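Local coordinates for protein putative acyl-CoA thioester hydrolase YbhC (PDB 3GRH) that is a putative thioesterase of the outer membrane with a pectinesterase-type fold, yet neither binds pectin nor has pectinesterase activity, at residues A[38-43]-A[394-399]; A[150-155]-A[186-191]; A[156-161]-A[179-184]; A[349-354]-A[401-406]. One frame throughout, in Å; residues are numbered along the deposited sequence.

Interaction 1: A[38-43]-A[394-399]; sequences PILSAK and RNLNDT
Arg394 reaches across to the backbone at Ile39 and, with Leu40 and Leu396, carries this contact. Its CG sits between the backbone N and the carbonyl carbon (chi1 48°), and from there the chain runs extended to NE, which carries the guanidinium to the carbonyl of Ile39. Arg394 NH2 donates to Ile39 O at 2.9 Å. The acceptor lies near the guanidinium plane, whereas the donor stands above the carbonyl plane, 37° out of it. The same nitrogen also forms a salt bridge with Glu44, which in addition accepts from Ser41 N, and NH1 is held by the carbonyls of Pro32 and Asn382; several acceptors thus fix the rotation of the group. Pro38 CB comes obliquely to the guanidinium, 4.2 Å from Arg394 NH1. The contact lies at the C-terminal end of the right-handed parallel beta-helix of the pectinesterase family, where the N-terminal arm runs beside strand 403-407 and meets the loop leading into that strand. Here the apolar part is a single meeting of methyls: Leu40 CD2 approaches Leu396 CD2 at 4.0 Å, the two side chains crossing at a slant, and both also touch Phe48. Leu396 belongs to a type I turn from Asn395 to Asp398, which is reinforced by an Asx turn in which Asn395 OD1 accepts from Asn397 N at 2.8 Å.

Interaction 2: A[150-155]-A[186-191]; sequences GGMSPA and DSIGVL
Gly150 and Gly189 bring the two loops together, their CA atoms 4.0 Å apart, and the backbones stay close as far as Pro154 and Ile188. Gly189 N donates to Gly150 O at 2.8 Å. Two residues further along 150-155, Ile188 N donates to Met152 O at 2.9 Å. The fit is tight at Gly150, where a side-chain CB would be pressed against the Gly189-Val190 peptide. Gly189 is constrained differently: with phi 93° and psi 160°, a CB would collide with the carbonyl oxygen of Ile188. Two CA-H...O contacts add to the backbone pairing, Ser187 CA to Met152 O at 3.3 Å and Ser153 CA to Asp186 O at 3.6 Å.

Among the side chains, Ile188 has the most surface buried by the contact. With CG1 anti to the backbone N (chi1 -160°), the longer branch leads to Pro154; Ile188 CD1 lies 4.0 Å from Pro154 CB, the two side chains running antiparallel past one another. The other branch, Ile188 CG2, meets Met152 CG at 4.0 Å, lying alongside it. Ser187 OG approaches Gly151 O at 3.1 Å.

The pairing joins the two ends of a helical excursion from the parallel beta-helix, made between strands 142-146 and 196-198. Ser153 is the N-cap of helix 154-161, its OG accepting from Asp156 N. Met152 and Ile188 both pack on Trp157 of that helix, while Val190, at the other end of the contact, rests on Phe250 of strand 249-251.

Interaction 3: A[156-161]-A[179-184]; sequences DWRHDV and SCQSKR
The backbones come nearest at Arg158 and Gln181, whose CA atoms are 6.3 Å apart, where helix 154-161 meets the C-terminal part of helix 174-181. These two short helices belong to an excursion from the parallel beta-helix between strands 142-146 and 196-198, and the disulfide between Cys180 and Cys192 fastens the second helix to the chain returning to the coil.

Trp157 points its six-membered ring at this helix. With CG anti to the backbone N (chi1 -174°), the ring extends until Trp157 CH2 lies 3.3 Å from Cys180 CB, an oblique approach. Gln181 CB instead reaches the ring edge near its plane, 3.8 Å from CZ3 of Trp157. The sulfur Cys180 SG stands 4.9 Å from the centroid of the six-membered ring in an oblique sulfur-aromatic contact. Val161 CG2 lies over one ring face, near its rim, and the indole NE1 is satisfied by Cys192 O.

Arg158 lies across Gln181 at about a right angle, its chain bent at chi3. Arg158 NH1 donates to Gln181 O at 3.0 Å, in the carbonyl plane but with a bent N-H...O angle of 138°. Without the long side chain, as with an alanine here, that carbonyl is likely to lose this donor and Arg184 its stacking partner. The two guanidinium groups stack with centres 4.6 Å apart and planes at 10°, a like-charged pair. Arg184 is turned so that its NE makes a weak bond of 3.4 Å to Ser182 O.

Interaction 4: A[349-354]-A[401-406]; sequences NGQVVI and YNRMWE
Strands 351-354 and 403-406 run parallel in register, their axes 4.7 Å apart at closest approach and at 3° to each other, as successive rungs of the parallel beta-helix. The backbone ladder comprises Val352 N to Arg403 O, Trp405 N to Val352 O and Ile354 N to Trp405 O, with CA-H...O contacts between.

Polar side chains close the start of the ladder. A bend at chi3 (-67°) turns two nitrogens of Arg403 side-on to Asn349 O, NE at 3.0 Å and NH2 at 2.8 Å, the oxygen lying in the guanidinium plane; Gln351 CB covers one face, and NH1 goes to Ile317 O. In return, Asn349 ND2 donates to Tyr401 O at 3.0 Å, very straight at 169°. A leucine in place of Arg403 would probably leave Asn349 O without both donors and Ile317 O without this one.

Apolar contacts follow on both faces. Val352 CG1 meets Met404 CG at 3.7 Å beside Trp369; on the face bearing Arg403, Val353 CG2 lies 3.9 Å from Trp405 CD1.

Of two waters, one lies by Gly350 O and accepts from Arg403 N; the other accepts from Trp405 NE1 at 2.9 Å and only weakly from Gln351 NE2.

Overall arrangement
The four contacts form two pairs at separate parts of the beta-helix. Interactions 1 and 4, centres about 9 Å apart, share its C-terminal end: Pro38 and Leu40 bond through their backbones to Glu406, which joins the N-terminal arm to the last rung. Interactions 2 and 3, centres about 8 Å apart, share helix 154-161, and Ile188 CD1 packs on Cys180 O between them. Interactions 1 and 3 lie about 43 Å apart, centre to centre, on opposite sides of the chain's centre. Two contacts approach the predicted nucleophile Asp280: the side chain of Val190 is about 8 Å from it and that of Met404 about 9 Å. Met404 is also about 5 Å from Arg340, a probable substrate-binding residue.

Interaction 1: A[38-43]-A[394-399]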
loop_
_atom_site.group_PDB
_atom_site.type_symbol
_atom_site.label_atom_id
_atom_site.label_comp_id
_atom_site.label_asym_id
_atom_site.label_seq_id
_atom_site.Cartn_x
_atom_site.Cartn_y
_atom_site.Cartn_z
ATOM N N PRO A 38 -8.599 -20.752 -2.342
ATOM C CA PRO A 38 -8.711 -21.014 -3.747
ATOM C C PRO A 38 -7.417 -20.728 -4.510
ATOM O O PRO A 38 -6.740 -19.744 -4.227
ATOM C CB PRO A 38 -9.796 -20.044 -4.223
ATOM C CG PRO A 38 -10.209 -19.282 -3.096
ATOM C CD PRO A 38 -9.424 -19.616 -1.883
ATOM N N ILE A 39 -7.145 -21.587 -5.477
ATOM C CA ILE A 39 -5.926 -21.597 -6.236
ATOM C C ILE A 39 -6.300 -21.484 -7.689
ATOM O O ILE A 39 -7.089 -22.228 -8.165
ATOM C CB ILE A 39 -5.080 -22.870 -6.022
ATOM C CG1 ILE A 39 -4.720 -23.076 -4.530
ATOM C CG2 ILE A 39 -3.815 -22.835 -6.873
ATOM C CD1 ILE A 39 -3.919 -21.992 -3.847
ATOM N N LEU A 40 -5.710 -20.527 -8.377
ATOM C CA LEU A 40 -5.935 -20.291 -9.807
ATOM C C LEU A 40 -5.265 -21.316 -10.683
ATOM O O LEU A 40 -4.224 -21.887 -10.368
ATOM C CB LEU A 40 -5.348 -18.923 -10.211
ATOM C CG LEU A 40 -5.917 -17.692 -9.576
ATOM C CD1 LEU A 40 -5.190 -16.414 -10.027
ATOM C CD2 LEU A 40 -7.425 -17.661 -9.833
ATOM N N SER A 41 -5.947 -21.647 -11.783
ATOM C CA SER A 41 -5.329 -22.395 -12.858
ATOM C C SER A 41 -4.382 -21.537 -13.648
ATOM O O SER A 41 -4.426 -20.345 -13.585
ATOM C CB SER A 41 -6.364 -22.957 -13.845
ATOM O OG SER A 41 -6.955 -21.939 -14.653
ATOM N N ALA A 42 -3.512 -22.157 -14.425
ATOM C CA ALA A 42 -2.598 -21.388 -15.277
ATOM C C ALA A 42 -3.308 -20.451 -16.217
ATOM O O ALA A 42 -2.883 -19.271 -16.396
ATOM C CB ALA A 42 -1.698 -22.331 -16.080
ATOM N N LYS A 43 -4.409 -20.932 -16.774
ATOM C CA LYS A 43 -5.199 -20.124 -17.683
ATOM C C LYS A 43 -5.795 -18.940 -16.992
ATOM O O LYS A 43 -5.781 -17.820 -17.518
ATOM C CB LYS A 43 -6.264 -20.974 -18.390
ATOM C CG LYS A 43 -7.056 -20.138 -19.446
ATOM C CD LYS A 43 -6.149 -19.636 -20.574
ATOM C CE LYS A 43 -6.933 -19.314 -21.876
ATOM N NZ LYS A 43 -8.173 -18.501 -21.582
ATOM N N ARG A 394 -14.862 -20.905 -13.501
ATOM C CA ARG A 394 -15.561 -20.070 -12.544
ATOM C C ARG A 394 -15.439 -18.634 -12.949
ATOM O O ARG A 394 -14.515 -18.273 -13.656
ATOM C CB ARG A 394 -15.105 -20.355 -11.119
ATOM C CG ARG A 394 -13.642 -20.386 -11.042
ATOM C CD ARG A 394 -13.015 -20.608 -9.663
ATOM N NE ARG A 394 -11.622 -20.907 -9.991
ATOM C CZ ARG A 394 -10.708 -21.434 -9.191
ATOM N NH1 ARG A 394 -10.914 -21.628 -7.917
ATOM N NH2 ARG A 394 -9.532 -21.750 -9.681
ATOM N N ASN A 395 -16.433 -17.853 -12.597
ATOM C CA ASN A 395 -16.383 -16.421 -12.858
ATOM C C ASN A 395 -15.568 -15.783 -11.744
ATOM O O ASN A 395 -16.002 -15.719 -10.567
ATOM C CB ASN A 395 -17.792 -15.873 -12.895
ATOM C CG ASN A 395 -17.862 -14.354 -13.001
ATOM O OD1 ASN A 395 -16.861 -13.651 -13.046
ATOM N ND2 ASN A 395 -19.129 -13.832 -12.982
ATOM N N LEU A 396 -14.391 -15.288 -12.076
ATOM C CA LEU A 396 -13.505 -14.730 -11.085
ATOM C C LEU A 396 -13.985 -13.426 -10.491
ATOM O O LEU A 396 -13.326 -12.929 -9.548
ATOM C CB LEU A 396 -12.117 -14.521 -11.704
ATOM C CG LEU A 396 -11.464 -15.785 -12.213
ATOM C CD1 LEU A 396 -10.209 -15.457 -13.072
ATOM C CD2 LEU A 396 -11.085 -16.712 -11.013
ATOM N N ASN A 397 -15.079 -12.855 -11.029
ATOM C CA ASN A 397 -15.601 -11.597 -10.527
ATOM C C ASN A 397 -16.992 -11.748 -9.920
ATOM O O ASN A 397 -17.638 -10.757 -9.589
ATOM C CB ASN A 397 -15.545 -10.550 -11.611
ATOM C CG ASN A 397 -14.124 -10.268 -12.024
ATOM O OD1 ASN A 397 -13.727 -10.584 -13.189
ATOM N ND2 ASN A 397 -13.315 -9.785 -11.104
ATOM N N ASP A 398 -17.349 -12.970 -9.587
ATOM C CA ASP A 398 -18.685 -13.286 -8.990
ATOM C C ASP A 398 -18.811 -12.650 -7.613
ATOM O O ASP A 398 -17.941 -12.826 -6.756
ATOM C CB ASP A 398 -18.744 -14.823 -8.922
ATOM C CG ASP A 398 -20.064 -15.373 -8.481
ATOM O OD1 ASP A 398 -20.869 -14.666 -7.839
ATOM O OD2 ASP A 398 -20.331 -16.577 -8.825
ATOM N N THR A 399 -19.860 -11.840 -7.404
ATOM C CA THR A 399 -19.998 -11.114 -6.190
ATOM C C THR A 399 -20.467 -11.984 -5.048
ATOM O O THR A 399 -20.512 -11.524 -3.908
ATOM C CB THR A 399 -20.902 -9.902 -6.310
ATOM O OG1 THR A 399 -22.167 -10.317 -6.793
ATOM C CG2 THR A 399 -20.302 -8.859 -7.226
#

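Interaction 2: A[150-155]-A[186-191]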
loop_
_atom_site.group_PDB
_atom_site.type_symbol
_atom_site.label_atom_id
_atom_site.label_comp_id
_atom_site.label_asym_id
_atom_site.label_seq_id
_atom_site.Cartn_x
_atom_site.Cartn_y
_atom_site.Cartn_z
ATOM N N GLY A 150 -5.946 7.182 14.205
ATOM C CA GLY A 150 -7.295 7.536 13.734
ATOM C C GLY A 150 -8.270 7.805 14.845
ATOM O O GLY A 150 -9.175 8.538 14.642
ATOM N N GLY A 151 -8.031 7.266 16.031
ATOM C CA GLY A 151 -8.880 7.526 17.136
ATOM C C GLY A 151 -8.675 8.832 17.858
ATOM O O GLY A 151 -9.450 9.144 18.800
ATOM N N MET A 152 -7.626 9.544 17.540
ATOM C CA MET A 152 -7.258 10.768 18.222
ATOM C C MET A 152 -8.232 11.897 17.915
ATOM O O MET A 152 -8.903 11.941 16.882
ATOM C CB MET A 152 -5.797 11.130 17.983
ATOM C CG MET A 152 -5.558 11.896 16.782
ATOM S SD MET A 152 -3.842 11.872 16.170
ATOM C CE MET A 152 -3.069 12.845 17.437
ATOM N N SER A 153 -8.332 12.830 18.872
ATOM C CA SER A 153 -9.188 13.958 18.701
ATOM C C SER A 153 -8.659 14.888 17.630
ATOM O O SER A 153 -7.455 14.960 17.425
ATOM C CB SER A 153 -9.341 14.782 20.006
ATOM O OG SER A 153 -8.102 15.328 20.487
ATOM N N PRO A 154 -9.567 15.589 16.923
ATOM C CA PRO A 154 -9.058 16.622 16.024
ATOM C C PRO A 154 -8.177 17.643 16.641
ATOM O O PRO A 154 -7.182 18.041 16.038
ATOM C CB PRO A 154 -10.330 17.221 15.410
ATOM C CG PRO A 154 -11.341 16.072 15.501
ATOM C CD PRO A 154 -11.014 15.378 16.764
ATOM N N ALA A 155 -8.464 18.104 17.857
ATOM C CA ALA A 155 -7.556 19.052 18.476
ATOM C C ALA A 155 -6.130 18.551 18.679
ATOM O O ALA A 155 -5.170 19.295 18.447
ATOM C CB ALA A 155 -8.146 19.464 19.789
ATOM N N ASP A 186 -15.576 13.097 16.930
ATOM C CA ASP A 186 -14.848 12.750 18.137
ATOM C C ASP A 186 -13.414 12.324 17.802
ATOM O O ASP A 186 -12.472 12.567 18.580
ATOM C CB ASP A 186 -15.558 11.587 18.809
ATOM C CG ASP A 186 -15.140 11.404 20.240
ATOM O OD1 ASP A 186 -16.039 11.347 21.142
ATOM O OD2 ASP A 186 -13.908 11.324 20.469
ATOM N N SER A 187 -13.286 11.670 16.658
ATOM C CA SER A 187 -12.000 11.092 16.215
ATOM C C SER A 187 -11.715 11.560 14.798
ATOM O O SER A 187 -12.620 11.858 14.016
ATOM C CB SER A 187 -12.054 9.549 16.327
ATOM O OG SER A 187 -12.324 9.111 17.654
ATOM N N ILE A 188 -10.445 11.653 14.438
ATOM C CA ILE A 188 -10.092 12.153 13.120
ATOM C C ILE A 188 -10.270 11.121 11.997
ATOM O O ILE A 188 -10.498 11.496 10.824
ATOM C CB ILE A 188 -8.649 12.718 13.197
ATOM C CG1 ILE A 188 -8.374 13.690 12.056
ATOM C CG2 ILE A 188 -7.629 11.602 13.336
ATOM C CD1 ILE A 188 -8.785 15.068 12.395
ATOM N N GLY A 189 -10.108 9.836 12.302
ATOM C CA GLY A 189 -10.279 8.759 11.328
ATOM C C GLY A 189 -9.057 8.281 10.586
ATOM O O GLY A 189 -8.072 9.009 10.493
ATOM N N VAL A 190 -9.127 7.077 10.027
ATOM C CA VAL A 190 -7.946 6.471 9.361
ATOM C C VAL A 190 -7.466 7.333 8.215
ATOM O O VAL A 190 -6.226 7.444 7.970
ATOM C CB VAL A 190 -8.259 5.032 8.905
ATOM C CG1 VAL A 190 -9.423 4.990 7.942
ATOM C CG2 VAL A 190 -7.020 4.300 8.291
ATOM N N LEU A 191 -8.384 7.908 7.449
ATOM C CA LEU A 191 -8.010 8.694 6.263
ATOM C C LEU A 191 -7.317 10.032 6.602
ATOM O O LEU A 191 -6.993 10.800 5.676
ATOM C CB LEU A 191 -9.237 8.961 5.358
ATOM C CG LEU A 191 -9.768 7.715 4.637
ATOM C CD1 LEU A 191 -10.689 8.085 3.535
ATOM C CD2 LEU A 191 -8.633 6.872 4.017
#

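Interaction 3: A[156-161]-A[179-184]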
loop_
_atom_site.group_PDB
_atom_site.type_symbol
_atom_site.label_atom_id
_atom_site.label_comp_id
_atom_site.label_asym_id
_atom_site.label_seq_id
_atom_site.Cartn_x
_atom_site.Cartn_y
_atom_site.Cartn_z
ATOM N N ASP A 156 -5.997 17.329 19.170
ATOM C CA ASP A 156 -4.691 16.665 19.346
ATOM C C ASP A 156 -4.014 16.451 18.016
ATOM O O ASP A 156 -2.832 16.680 17.903
ATOM C CB ASP A 156 -4.841 15.337 20.085
ATOM C CG ASP A 156 -5.140 15.520 21.555
ATOM O OD1 ASP A 156 -5.179 16.696 22.036
ATOM O OD2 ASP A 156 -5.345 14.477 22.234
ATOM N N TRP A 157 -4.777 16.075 16.994
ATOM C CA TRP A 157 -4.278 15.942 15.616
ATOM C C TRP A 157 -3.717 17.221 15.073
ATOM O O TRP A 157 -2.603 17.279 14.582
ATOM C CB TRP A 157 -5.374 15.403 14.717
ATOM C CG TRP A 157 -4.941 15.087 13.328
ATOM C CD1 TRP A 157 -4.482 13.911 12.857
ATOM C CD2 TRP A 157 -4.982 15.970 12.232
ATOM N NE1 TRP A 157 -4.209 13.991 11.532
ATOM C CE2 TRP A 157 -4.472 15.270 11.113
ATOM C CE3 TRP A 157 -5.395 17.306 12.061
ATOM C CZ2 TRP A 157 -4.425 15.844 9.870
ATOM C CZ3 TRP A 157 -5.294 17.876 10.836
ATOM C CH2 TRP A 157 -4.785 17.157 9.763
ATOM N N ARG A 158 -4.478 18.309 15.210
ATOM C CA ARG A 158 -4.024 19.601 14.711
ATOM C C ARG A 158 -2.747 20.063 15.363
ATOM O O ARG A 158 -1.890 20.626 14.705
ATOM C CB ARG A 158 -5.102 20.663 14.941
ATOM C CG ARG A 158 -6.259 20.606 13.973
ATOM C CD ARG A 158 -7.146 21.809 14.035
ATOM N NE ARG A 158 -7.800 21.982 15.306
ATOM C CZ ARG A 158 -8.989 21.495 15.658
ATOM N NH1 ARG A 158 -9.743 20.781 14.827
ATOM N NH2 ARG A 158 -9.433 21.777 16.863
ATOM N N HIS A 159 -2.626 19.813 16.669
ATOM C CA HIS A 159 -1.453 20.184 17.402
ATOM C C HIS A 159 -0.210 19.463 16.923
ATOM O O HIS A 159 0.819 20.091 16.621
ATOM C CB HIS A 159 -1.661 19.983 18.900
ATOM C CG HIS A 159 -0.503 20.466 19.683
ATOM N ND1 HIS A 159 -0.285 21.808 19.901
ATOM C CD2 HIS A 159 0.529 19.815 20.263
ATOM C CE1 HIS A 159 0.837 21.964 20.579
ATOM N NE2 HIS A 159 1.336 20.772 20.833
ATOM N N ASP A 160 -0.355 18.160 16.714
ATOM C CA ASP A 160 0.754 17.286 16.330
ATOM C C ASP A 160 1.157 17.457 14.909
ATOM O O ASP A 160 2.353 17.335 14.574
ATOM C CB ASP A 160 0.383 15.840 16.604
ATOM C CG ASP A 160 0.384 15.496 18.095
ATOM O OD1 ASP A 160 0.486 16.420 18.944
ATOM O OD2 ASP A 160 0.125 14.313 18.377
ATOM N N VAL A 161 0.188 17.678 14.008
ATOM C CA VAL A 161 0.439 17.816 12.552
ATOM C C VAL A 161 0.879 19.220 12.135
ATOM O O VAL A 161 1.759 19.350 11.256
ATOM C CB VAL A 161 -0.837 17.428 11.790
ATOM C CG1 VAL A 161 -0.739 17.740 10.319
ATOM C CG2 VAL A 161 -1.029 15.894 11.954
ATOM N N SER A 179 -9.058 19.492 4.810
ATOM C CA SER A 179 -10.058 18.410 4.789
ATOM C C SER A 179 -10.101 17.582 6.063
ATOM O O SER A 179 -11.141 16.984 6.426
ATOM C CB SER A 179 -9.862 17.473 3.574
ATOM O OG SER A 179 -8.687 16.667 3.662
ATOM N N CYS A 180 -9.004 17.568 6.783
ATOM C CA CYS A 180 -8.931 16.836 8.034
ATOM C C CYS A 180 -9.218 17.755 9.231
ATOM O O CYS A 180 -9.852 17.360 10.200
ATOM C CB CYS A 180 -7.544 16.306 8.178
ATOM S SG CYS A 180 -7.054 15.150 6.847
ATOM N N GLN A 181 -8.702 18.972 9.178
ATOM C CA GLN A 181 -8.594 19.802 10.362
ATOM C C GLN A 181 -9.950 20.367 10.701
ATOM O O GLN A 181 -10.207 20.706 11.837
ATOM C CB GLN A 181 -7.556 20.905 10.173
ATOM C CG GLN A 181 -7.918 22.056 9.265
ATOM C CD GLN A 181 -8.424 23.275 9.965
ATOM O OE1 GLN A 181 -8.197 23.474 11.163
ATOM N NE2 GLN A 181 -9.133 24.101 9.228
ATOM N N SER A 182 -10.797 20.471 9.686
ATOM C CA SER A 182 -12.162 20.955 9.811
ATOM C C SER A 182 -13.114 19.989 10.537
ATOM O O SER A 182 -14.201 20.367 10.942
ATOM C CB SER A 182 -12.681 21.212 8.377
ATOM O OG SER A 182 -12.222 20.196 7.503
ATOM N N LYS A 183 -12.719 18.728 10.683
ATOM C CA LYS A 183 -13.599 17.732 11.268
ATOM C C LYS A 183 -13.925 18.091 12.690
ATOM O O LYS A 183 -13.077 18.565 13.441
ATOM C CB LYS A 183 -12.977 16.336 11.224
ATOM C CG LYS A 183 -12.787 15.810 9.824
ATOM C CD LYS A 183 -12.059 14.446 9.899
ATOM C CE LYS A 183 -11.774 13.863 8.533
ATOM N NZ LYS A 183 -10.915 12.633 8.698
ATOM N N ARG A 184 -15.182 17.878 13.040
ATOM C CA ARG A 184 -15.662 18.136 14.387
ATOM C C ARG A 184 -16.173 16.836 15.034
ATOM O O ARG A 184 -16.841 16.865 16.070
ATOM C CB ARG A 184 -16.751 19.195 14.338
ATOM C CG ARG A 184 -16.296 20.532 13.766
ATOM C CD ARG A 184 -15.362 21.320 14.711
ATOM N NE ARG A 184 -14.232 21.937 13.995
ATOM C CZ ARG A 184 -13.322 22.753 14.540
ATOM N NH1 ARG A 184 -13.391 23.100 15.824
ATOM N NH2 ARG A 184 -12.336 23.241 13.789
#

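Interaction 4: A[349-354]-A[401-406]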
loop_
_atom_site.group_PDB
_atom_site.type_symbol
_atom_site.label_atom_id
_atom_site.label_comp_id
_atom_site.label_asym_id
_atom_site.label_seq_id
_atom_site.Cartn_x
_atom_site.Cartn_y
_atom_site.Cartn_z
ATOM N N ASN A 349 -15.758 -5.588 -3.146
ATOM C CA ASN A 349 -15.429 -7.022 -3.025
ATOM C C ASN A 349 -13.932 -7.129 -3.257
ATOM O O ASN A 349 -13.467 -7.224 -4.373
ATOM C CB ASN A 349 -16.213 -7.840 -4.045
ATOM C CG ASN A 349 -16.082 -9.286 -3.809
ATOM O OD1 ASN A 349 -15.725 -9.707 -2.702
ATOM N ND2 ASN A 349 -16.528 -10.078 -4.778
ATOM N N GLY A 350 -13.127 -6.956 -2.204
ATOM C CA GLY A 350 -11.730 -6.763 -2.433
ATOM C C GLY A 350 -11.024 -7.835 -3.234
ATOM O O GLY A 350 -11.210 -9.028 -3.014
ATOM N N GLN A 351 -10.106 -7.432 -4.090
ATOM C CA GLN A 351 -9.446 -8.321 -4.946
ATOM C C GLN A 351 -7.918 -8.377 -4.705
ATOM O O GLN A 351 -7.263 -7.339 -4.585
ATOM C CB GLN A 351 -9.678 -7.872 -6.366
ATOM C CG GLN A 351 -9.375 -8.966 -7.375
ATOM C CD GLN A 351 -8.029 -9.059 -7.961
ATOM O OE1 GLN A 351 -7.197 -8.167 -7.849
ATOM N NE2 GLN A 351 -7.778 -10.175 -8.628
ATOM N N VAL A 352 -7.403 -9.584 -4.582
ATOM C CA VAL A 352 -5.955 -9.788 -4.396
ATOM C C VAL A 352 -5.544 -11.080 -4.938
ATOM O O VAL A 352 -6.251 -12.081 -4.803
ATOM C CB VAL A 352 -5.516 -9.624 -2.974
ATOM C CG1 VAL A 352 -6.268 -10.455 -2.101
ATOM C CG2 VAL A 352 -3.992 -9.904 -2.825
ATOM N N VAL A 353 -4.413 -11.074 -5.639
ATOM C CA VAL A 353 -3.732 -12.289 -6.091
ATOM C C VAL A 353 -2.334 -12.312 -5.526
ATOM O O VAL A 353 -1.610 -11.346 -5.675
ATOM C CB VAL A 353 -3.678 -12.353 -7.617
ATOM C CG1 VAL A 353 -2.791 -13.449 -8.115
ATOM C CG2 VAL A 353 -5.057 -12.521 -8.221
ATOM N N ILE A 354 -1.952 -13.394 -4.897
ATOM C CA ILE A 354 -0.595 -13.631 -4.465
ATOM C C ILE A 354 -0.031 -14.749 -5.286
ATOM O O ILE A 354 -0.584 -15.846 -5.301
ATOM C CB ILE A 354 -0.535 -13.978 -2.962
ATOM C CG1 ILE A 354 -1.046 -12.863 -2.100
ATOM C CG2 ILE A 354 0.965 -14.242 -2.552
ATOM C CD1 ILE A 354 -1.174 -13.292 -0.602
ATOM N N TYR A 401 -18.929 -14.580 -4.073
ATOM C CA TYR A 401 -17.727 -15.093 -3.462
ATOM C C TYR A 401 -16.686 -14.004 -3.308
ATOM O O TYR A 401 -16.738 -12.963 -3.970
ATOM C CB TYR A 401 -17.150 -16.207 -4.346
ATOM C CG TYR A 401 -18.098 -17.346 -4.452
ATOM C CD1 TYR A 401 -18.116 -18.353 -3.498
ATOM C CD2 TYR A 401 -18.900 -17.448 -5.524
ATOM C CE1 TYR A 401 -18.923 -19.402 -3.598
ATOM C CE2 TYR A 401 -19.787 -18.500 -5.621
ATOM C CZ TYR A 401 -19.793 -19.458 -4.660
ATOM O OH TYR A 401 -20.676 -20.520 -4.746
ATOM N N ASN A 402 -15.645 -14.295 -2.522
ATOM C CA ASN A 402 -14.539 -13.375 -2.433
ATOM C C ASN A 402 -13.646 -13.512 -3.667
ATOM O O ASN A 402 -13.800 -14.416 -4.456
ATOM C CB ASN A 402 -13.789 -13.656 -1.134
ATOM C CG ASN A 402 -14.451 -13.054 0.066
ATOM O OD1 ASN A 402 -14.324 -11.829 0.375
ATOM N ND2 ASN A 402 -15.216 -13.855 0.756
ATOM N N ARG A 403 -12.722 -12.596 -3.804
ATOM C CA ARG A 403 -11.810 -12.471 -4.930
ATOM C C ARG A 403 -10.377 -12.391 -4.442
ATOM O O ARG A 403 -9.564 -11.614 -4.911
ATOM C CB ARG A 403 -12.164 -11.207 -5.718
ATOM C CG ARG A 403 -13.512 -11.213 -6.304
ATOM C CD ARG A 403 -13.666 -10.206 -7.421
ATOM N NE ARG A 403 -13.571 -8.832 -6.899
ATOM C CZ ARG A 403 -13.546 -7.745 -7.628
ATOM N NH1 ARG A 403 -13.531 -7.878 -8.917
ATOM N NH2 ARG A 403 -13.506 -6.559 -7.064
ATOM N N MET A 404 -10.049 -13.320 -3.560
ATOM C CA MET A 404 -8.712 -13.485 -2.985
ATOM C C MET A 404 -8.156 -14.856 -3.406
ATOM O O MET A 404 -8.698 -15.928 -3.087
ATOM C CB MET A 404 -8.850 -13.227 -1.459
ATOM C CG MET A 404 -9.512 -11.937 -1.306
ATOM S SD MET A 404 -10.449 -11.720 0.082
ATOM C CE MET A 404 -9.132 -10.912 0.806
ATOM N N TRP A 405 -7.069 -14.788 -4.158
ATOM C CA TRP A 405 -6.531 -15.932 -4.881
ATOM C C TRP A 405 -5.025 -16.121 -4.778
ATOM O O TRP A 405 -4.325 -15.155 -4.509
ATOM C CB TRP A 405 -6.774 -15.773 -6.376
ATOM C CG TRP A 405 -8.126 -15.278 -6.794
ATOM C CD1 TRP A 405 -8.425 -14.029 -7.057
ATOM C CD2 TRP A 405 -9.348 -16.039 -6.973
ATOM N NE1 TRP A 405 -9.762 -13.921 -7.455
ATOM C CE2 TRP A 405 -10.355 -15.133 -7.349
ATOM C CE3 TRP A 405 -9.690 -17.374 -6.825
ATOM C CZ2 TRP A 405 -11.663 -15.541 -7.626
ATOM C CZ3 TRP A 405 -10.992 -17.770 -7.092
ATOM C CH2 TRP A 405 -11.946 -16.899 -7.498
ATOM N N GLU A 406 -4.579 -17.380 -4.950
ATOM C CA GLU A 406 -3.178 -17.701 -4.965
ATOM C C GLU A 406 -2.855 -18.465 -6.197
ATOM O O GLU A 406 -3.699 -19.125 -6.763
ATOM C CB GLU A 406 -2.817 -18.536 -3.796
ATOM C CG GLU A 406 -2.824 -17.765 -2.486
ATOM C CD GLU A 406 -2.440 -18.634 -1.400
ATOM O OE1 GLU A 406 -1.203 -18.966 -1.169
ATOM O OE2 GLU A 406 -3.418 -19.133 -0.841
HETATM O O HOH W 1 -13.148 -10.455 -1.797
HETATM O O HOH W 2 -10.797 -11.783 -9.137
#